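Local coordinates for PurR transcriptional regulator (Vibrio parahaemolyticus, PDB 3D8U), which probably binds cis-regulatory DNA as a transcription factor of the LacI/PurR family, through a part of the protein separate from its periplasmic-binding-protein-like domain, at residues H104-I116 against R137-L151. Residues are numbered along the deposited sequence; the frame is centred on the assembly and turned at random.
Sequences HFEVGKACTRHLI and RQLHGWQSAMIENYL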
loop_
_atom_site.group_PDB
_atom_site.type_symbol
_atom_site.label_atom_id
_atom_site.label_comp_id
_atom_site.label_asym_id
_atom_site.label_seq_id
_atom_site.Cartn_x
_atom_site.Cartn_y
_atom_site.Cartn_z
ATOM N N HIS B 104 -0.484 -4.110 20.427
ATOM C CA HIS B 104 -0.585 -2.719 20.020
ATOM C C HIS B 104 -0.711 -1.778 21.207
ATOM O O HIS B 104 -0.298 -0.605 21.130
ATOM C CB HIS B 104 -1.743 -2.568 19.069
ATOM C CG HIS B 104 -1.523 -3.252 17.762
ATOM N ND1 HIS B 104 -0.809 -2.675 16.728
ATOM C CD2 HIS B 104 -1.908 -4.473 17.318
ATOM C CE1 HIS B 104 -0.785 -3.499 15.697
ATOM N NE2 HIS B 104 -1.444 -4.598 16.028
ATOM N N PHE B 105 -1.249 -2.306 22.303
ATOM C CA PHE B 105 -1.426 -1.532 23.518
ATOM C C PHE B 105 -0.086 -0.997 23.981
ATOM O O PHE B 105 0.039 0.210 24.201
ATOM C CB PHE B 105 -2.070 -2.410 24.590
ATOM C CG PHE B 105 -2.383 -1.713 25.865
ATOM C CD1 PHE B 105 -3.584 -1.052 26.028
ATOM C CD2 PHE B 105 -1.504 -1.768 26.932
ATOM C CE1 PHE B 105 -3.891 -0.417 27.248
ATOM C CE2 PHE B 105 -1.804 -1.148 28.155
ATOM C CZ PHE B 105 -2.995 -0.479 28.309
ATOM N N GLU B 106 0.919 -1.878 24.100
ATOM C CA GLU B 106 2.238 -1.440 24.538
ATOM C C GLU B 106 2.743 -0.385 23.569
ATOM O O GLU B 106 3.290 0.638 23.965
ATOM C CB GLU B 106 3.226 -2.610 24.676
ATOM C CG GLU B 106 4.640 -2.214 25.202
ATOM C CD GLU B 106 4.622 -1.518 26.609
ATOM O OE1 GLU B 106 4.814 -0.267 26.682
ATOM O OE2 GLU B 106 4.410 -2.203 27.647
ATOM N N VAL B 107 2.527 -0.626 22.286
ATOM C CA VAL B 107 2.968 0.318 21.309
ATOM C C VAL B 107 2.382 1.690 21.592
ATOM O O VAL B 107 3.139 2.662 21.642
ATOM C CB VAL B 107 2.644 -0.101 19.866
ATOM C CG1 VAL B 107 3.086 1.001 18.900
ATOM C CG2 VAL B 107 3.344 -1.425 19.524
ATOM N N GLY B 108 1.062 1.781 21.776
ATOM C CA GLY B 108 0.435 3.065 22.099
ATOM C C GLY B 108 1.095 3.647 23.331
ATOM O O GLY B 108 1.769 4.666 23.275
ATOM N N LYS B 109 0.934 2.963 24.455
ATOM C CA LYS B 109 1.584 3.356 25.702
ATOM C C LYS B 109 3.042 3.802 25.512
ATOM O O LYS B 109 3.416 4.873 25.961
ATOM C CB LYS B 109 1.499 2.218 26.719
ATOM C CG LYS B 109 1.998 2.596 28.091
ATOM C CD LYS B 109 1.566 1.596 29.203
ATOM C CE LYS B 109 2.532 0.367 29.297
ATOM N NZ LYS B 109 2.048 -0.732 30.209
ATOM N N ALA B 110 3.868 2.999 24.848
ATOM C CA ALA B 110 5.299 3.270 24.913
ATOM C C ALA B 110 5.575 4.536 24.115
ATOM O O ALA B 110 6.277 5.460 24.571
ATOM C CB ALA B 110 6.087 2.110 24.430
ATOM N N CYS B 111 4.952 4.599 22.947
ATOM C CA CYS B 111 4.956 5.800 22.162
ATOM C C CYS B 111 4.423 6.968 22.939
ATOM O O CYS B 111 4.863 8.101 22.750
ATOM C CB CYS B 111 4.099 5.621 20.920
ATOM S SG CYS B 111 4.891 4.545 19.792
ATOM N N THR B 112 3.439 6.742 23.794
ATOM C CA THR B 112 2.948 7.925 24.412
ATOM C C THR B 112 3.704 8.327 25.660
ATOM O O THR B 112 3.829 9.516 25.912
ATOM C CB THR B 112 1.429 8.106 24.386
ATOM O OG1 THR B 112 1.037 8.861 25.526
ATOM C CG2 THR B 112 0.681 6.817 24.329
ATOM N N ARG B 113 4.330 7.386 26.367
ATOM C CA ARG B 113 5.224 7.792 27.477
ATOM C C ARG B 113 6.361 8.628 26.883
ATOM O O ARG B 113 6.865 9.553 27.526
ATOM C CB ARG B 113 5.861 6.617 28.209
ATOM C CG ARG B 113 4.953 5.680 28.915
ATOM C CD ARG B 113 5.770 4.840 29.936
ATOM N NE ARG B 113 5.007 3.704 30.459
ATOM C CZ ARG B 113 5.404 2.863 31.420
ATOM N NH1 ARG B 113 6.590 2.994 32.037
ATOM N NH2 ARG B 113 4.597 1.861 31.768
ATOM N N HIS B 114 6.751 8.301 25.656
ATOM C CA HIS B 114 7.847 8.998 25.045
ATOM C C HIS B 114 7.576 10.506 25.023
ATOM O O HIS B 114 8.301 11.257 25.662
ATOM C CB HIS B 114 8.147 8.435 23.657
ATOM C CG HIS B 114 9.201 9.198 22.909
ATOM N ND1 HIS B 114 10.397 9.579 23.482
ATOM C CD2 HIS B 114 9.240 9.650 21.637
ATOM C CE1 HIS B 114 11.122 10.242 22.601
ATOM N NE2 HIS B 114 10.437 10.303 21.475
ATOM N N LEU B 115 6.522 10.932 24.325
ATOM C CA LEU B 115 6.058 12.329 24.342
ATOM C C LEU B 115 6.063 12.936 25.760
ATOM O O LEU B 115 6.601 14.027 25.994
ATOM C CB LEU B 115 4.637 12.412 23.791
ATOM C CG LEU B 115 4.423 12.067 22.304
ATOM C CD1 LEU B 115 2.982 12.094 21.919
ATOM C CD2 LEU B 115 5.169 12.982 21.381
ATOM N N ILE B 116 5.481 12.218 26.710
ATOM C CA ILE B 116 5.498 12.667 28.065
ATOM C C ILE B 116 6.919 12.725 28.654
ATOM O O ILE B 116 7.311 13.766 29.195
ATOM C CB ILE B 116 4.562 11.819 28.931
ATOM C CG1 ILE B 116 3.182 11.743 28.283
ATOM C CG2 ILE B 116 4.444 12.404 30.339
ATOM C CD1 ILE B 116 2.232 10.748 28.938
ATOM N N ARG B 137 -7.055 -0.986 20.848
ATOM C CA ARG B 137 -5.914 -1.325 21.667
ATOM C C ARG B 137 -4.858 -0.241 21.678
ATOM O O ARG B 137 -4.174 -0.084 22.661
ATOM C CB ARG B 137 -5.312 -2.602 21.168
ATOM C CG ARG B 137 -6.031 -3.856 21.643
ATOM C CD ARG B 137 -5.273 -4.517 22.757
ATOM N NE ARG B 137 -6.012 -4.328 23.996
ATOM C CZ ARG B 137 -5.535 -4.479 25.230
ATOM N NH1 ARG B 137 -4.275 -4.825 25.458
ATOM N NH2 ARG B 137 -6.347 -4.269 26.248
ATOM N N GLN B 138 -4.723 0.512 20.599
ATOM C CA GLN B 138 -3.777 1.631 20.554
ATOM C C GLN B 138 -4.323 2.845 21.302
ATOM O O GLN B 138 -3.579 3.527 21.994
ATOM C CB GLN B 138 -3.471 2.069 19.117
ATOM C CG GLN B 138 -3.293 0.957 18.111
ATOM C CD GLN B 138 -3.082 1.485 16.706
ATOM O OE1 GLN B 138 -1.987 1.366 16.147
ATOM N NE2 GLN B 138 -4.121 2.081 16.125
ATOM N N LEU B 139 -5.617 3.119 21.132
ATOM C CA LEU B 139 -6.301 4.222 21.807
ATOM C C LEU B 139 -6.119 4.034 23.274
ATOM O O LEU B 139 -5.670 4.924 23.980
ATOM C CB LEU B 139 -7.801 4.157 21.552
ATOM C CG LEU B 139 -8.628 5.381 21.159
ATOM C CD1 LEU B 139 -9.870 5.417 21.970
ATOM C CD2 LEU B 139 -7.889 6.671 21.334
ATOM N N HIS B 140 -6.470 2.835 23.715
ATOM C CA HIS B 140 -6.392 2.461 25.101
ATOM C C HIS B 140 -4.966 2.601 25.572
ATOM O O HIS B 140 -4.716 3.115 26.664
ATOM C CB HIS B 140 -6.834 1.027 25.261
ATOM C CG HIS B 140 -8.312 0.860 25.280
ATOM N ND1 HIS B 140 -8.930 -0.331 24.970
ATOM C CD2 HIS B 140 -9.301 1.722 25.600
ATOM C CE1 HIS B 140 -10.236 -0.198 25.104
ATOM N NE2 HIS B 140 -10.488 1.038 25.489
ATOM N N GLY B 141 -4.026 2.158 24.745
ATOM C CA GLY B 141 -2.632 2.264 25.110
ATOM C C GLY B 141 -2.354 3.709 25.412
ATOM O O GLY B 141 -1.694 4.034 26.374
ATOM N N TRP B 142 -2.903 4.584 24.596
ATOM C CA TRP B 142 -2.585 5.992 24.707
ATOM C C TRP B 142 -3.252 6.577 25.934
ATOM O O TRP B 142 -2.658 7.404 26.631
ATOM C CB TRP B 142 -2.967 6.735 23.427
ATOM C CG TRP B 142 -3.134 8.198 23.578
ATOM C CD1 TRP B 142 -2.142 9.136 23.706
ATOM C CD2 TRP B 142 -4.376 8.918 23.621
ATOM N NE1 TRP B 142 -2.699 10.405 23.821
ATOM C CE2 TRP B 142 -4.062 10.298 23.773
ATOM C CE3 TRP B 142 -5.720 8.537 23.564
ATOM C CZ2 TRP B 142 -5.044 11.287 23.871
ATOM C CZ3 TRP B 142 -6.702 9.542 23.635
ATOM C CH2 TRP B 142 -6.351 10.894 23.800
ATOM N N GLN B 143 -4.467 6.122 26.217
ATOM C CA GLN B 143 -5.265 6.684 27.319
ATOM C C GLN B 143 -4.681 6.276 28.633
ATOM O O GLN B 143 -4.670 7.040 29.574
ATOM C CB GLN B 143 -6.702 6.235 27.232
ATOM C CG GLN B 143 -7.354 6.706 25.985
ATOM C CD GLN B 143 -8.810 6.498 25.978
ATOM O OE1 GLN B 143 -9.298 5.424 26.297
ATOM N NE2 GLN B 143 -9.537 7.531 25.592
ATOM N N SER B 144 -4.150 5.065 28.674
ATOM C CA SER B 144 -3.416 4.603 29.838
ATOM C C SER B 144 -2.286 5.585 30.147
ATOM O O SER B 144 -2.299 6.267 31.179
ATOM C CB SER B 144 -2.862 3.203 29.593
ATOM O OG SER B 144 -2.494 2.617 30.834
ATOM N N ALA B 145 -1.334 5.677 29.228
ATOM C CA ALA B 145 -0.196 6.577 29.382
ATOM C C ALA B 145 -0.578 7.972 29.920
ATOM O O ALA B 145 0.136 8.509 30.802
ATOM C CB ALA B 145 0.539 6.702 28.080
HETATM N N MSE B 146 -1.689 8.544 29.417
HETATM C CA MSE B 146 -2.155 9.861 29.873
HETATM C C MSE B 146 -2.618 9.807 31.326
HETATM O O MSE B 146 -2.046 10.460 32.211
HETATM C CB MSE B 146 -3.291 10.357 29.012
HETATM C CG MSE B 146 -2.985 10.480 27.567
HETATM SE SE MSE B 146 -1.620 11.820 27.171
HETATM C CE MSE B 146 -2.637 13.471 27.433
ATOM N N ILE B 147 -3.660 9.018 31.567
ATOM C CA ILE B 147 -4.245 8.891 32.905
ATOM C C ILE B 147 -3.183 8.618 33.976
ATOM O O ILE B 147 -3.114 9.355 34.946
ATOM C CB ILE B 147 -5.394 7.842 32.948
ATOM C CG1 ILE B 147 -6.391 8.124 31.821
ATOM C CG2 ILE B 147 -6.114 7.925 34.242
ATOM C CD1 ILE B 147 -7.313 6.981 31.481
ATOM N N GLU B 148 -2.348 7.596 33.762
ATOM C CA GLU B 148 -1.213 7.245 34.637
ATOM C C GLU B 148 -0.402 8.472 35.038
ATOM O O GLU B 148 0.125 8.515 36.136
ATOM C CB GLU B 148 -0.325 6.211 33.936
ATOM C CG GLU B 148 0.995 5.834 34.605
ATOM C CD GLU B 148 1.680 4.600 33.960
ATOM O OE1 GLU B 148 1.842 3.609 34.705
ATOM O OE2 GLU B 148 2.058 4.608 32.738
ATOM N N ASN B 149 -0.335 9.480 34.173
ATOM C CA ASN B 149 0.329 10.742 34.516
ATOM C C ASN B 149 -0.586 11.939 34.925
ATOM O O ASN B 149 -0.134 13.084 34.914
ATOM C CB ASN B 149 1.295 11.167 33.390
ATOM C CG ASN B 149 2.508 10.225 33.242
ATOM O OD1 ASN B 149 2.461 9.211 32.535
ATOM N ND2 ASN B 149 3.611 10.594 33.879
ATOM N N TYR B 150 -1.836 11.679 35.326
ATOM C CA TYR B 150 -2.856 12.730 35.600
ATOM C C TYR B 150 -3.125 13.631 34.415
ATOM O O TYR B 150 -3.555 14.753 34.562
ATOM C CB TYR B 150 -2.495 13.608 36.781
ATOM C CG TYR B 150 -2.221 12.844 38.020
ATOM C CD1 TYR B 150 -0.991 12.216 38.194
ATOM C CD2 TYR B 150 -3.174 12.746 39.037
ATOM C CE1 TYR B 150 -0.701 11.494 39.340
ATOM C CE2 TYR B 150 -2.901 12.027 40.196
ATOM C CZ TYR B 150 -1.650 11.390 40.339
ATOM O OH TYR B 150 -1.310 10.642 41.459
ATOM N N LEU B 151 -2.861 13.147 33.225
ATOM C CA LEU B 151 -3.153 13.946 32.065
ATOM C C LEU B 151 -4.533 13.520 31.627
ATOM O O LEU B 151 -4.907 12.359 31.817
ATOM C CB LEU B 151 -2.101 13.701 31.006
ATOM C CG LEU B 151 -0.898 14.654 30.993
ATOM C CD1 LEU B 151 -0.514 15.169 32.345
ATOM C CD2 LEU B 151 0.286 13.985 30.291
#
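Arg137 O is shared by two groups: Gly141 N donates the helical hydrogen bond to it at 3.1 Å, and from the facing helix Phe105 CA approaches it to 3.2 Å, a CA-H...O contact with an angle of 145° at the hydrogen. A second such contact runs from Gly141 CA to Phe105 O. These backbone approaches are possible because the helices come very near, their axes 6.7 Å apart and crossing at -39°, with Gly108 and Gly141 putting no side chain between them. Phe105 is a knob in the hole formed by Arg137, His140, Gly141 and Ser144. With CG anti to the backbone N (chi1 -176°), its ring lies over Gly141, whose CA is 3.9 Å from the ring centroid in a CH-pi contact, while His140 CB lies at the ring edge. The Arg137 chain, bent at chi2 and chi3, brings its guanidinium alongside, nearly parallel to the ring, with Phe105 CD1 above one of its faces, away from the middle.

Two turns further on, Thr112 fills the hole of Gly141, Trp142, Ala145 and Met146, its OG1 and CG2 both 3.7 Å from Trp142 CD1. Ile116 closes the apolar row, its CD1 meeting Leu151 CD2 tip to tip at 4.0 Å. On the more exposed side, Arg113 NE and Glu148 OE2 form a long salt bridge of 3.8 Å; the oxygen sits over the guanidinium face, so the attraction is one of charge without a directed N-H. Helix 133-148 ends in a Schellman motif with Tyr150 as its C-prime residue. Leu115 and Trp142 both rest on Val123 of strand 123-128, placing the two helices on one side of the four-stranded parallel sheet, consecutive helices joined through that strand as in the alpha/beta subdomains of periplasmic-binding-protein-like folds.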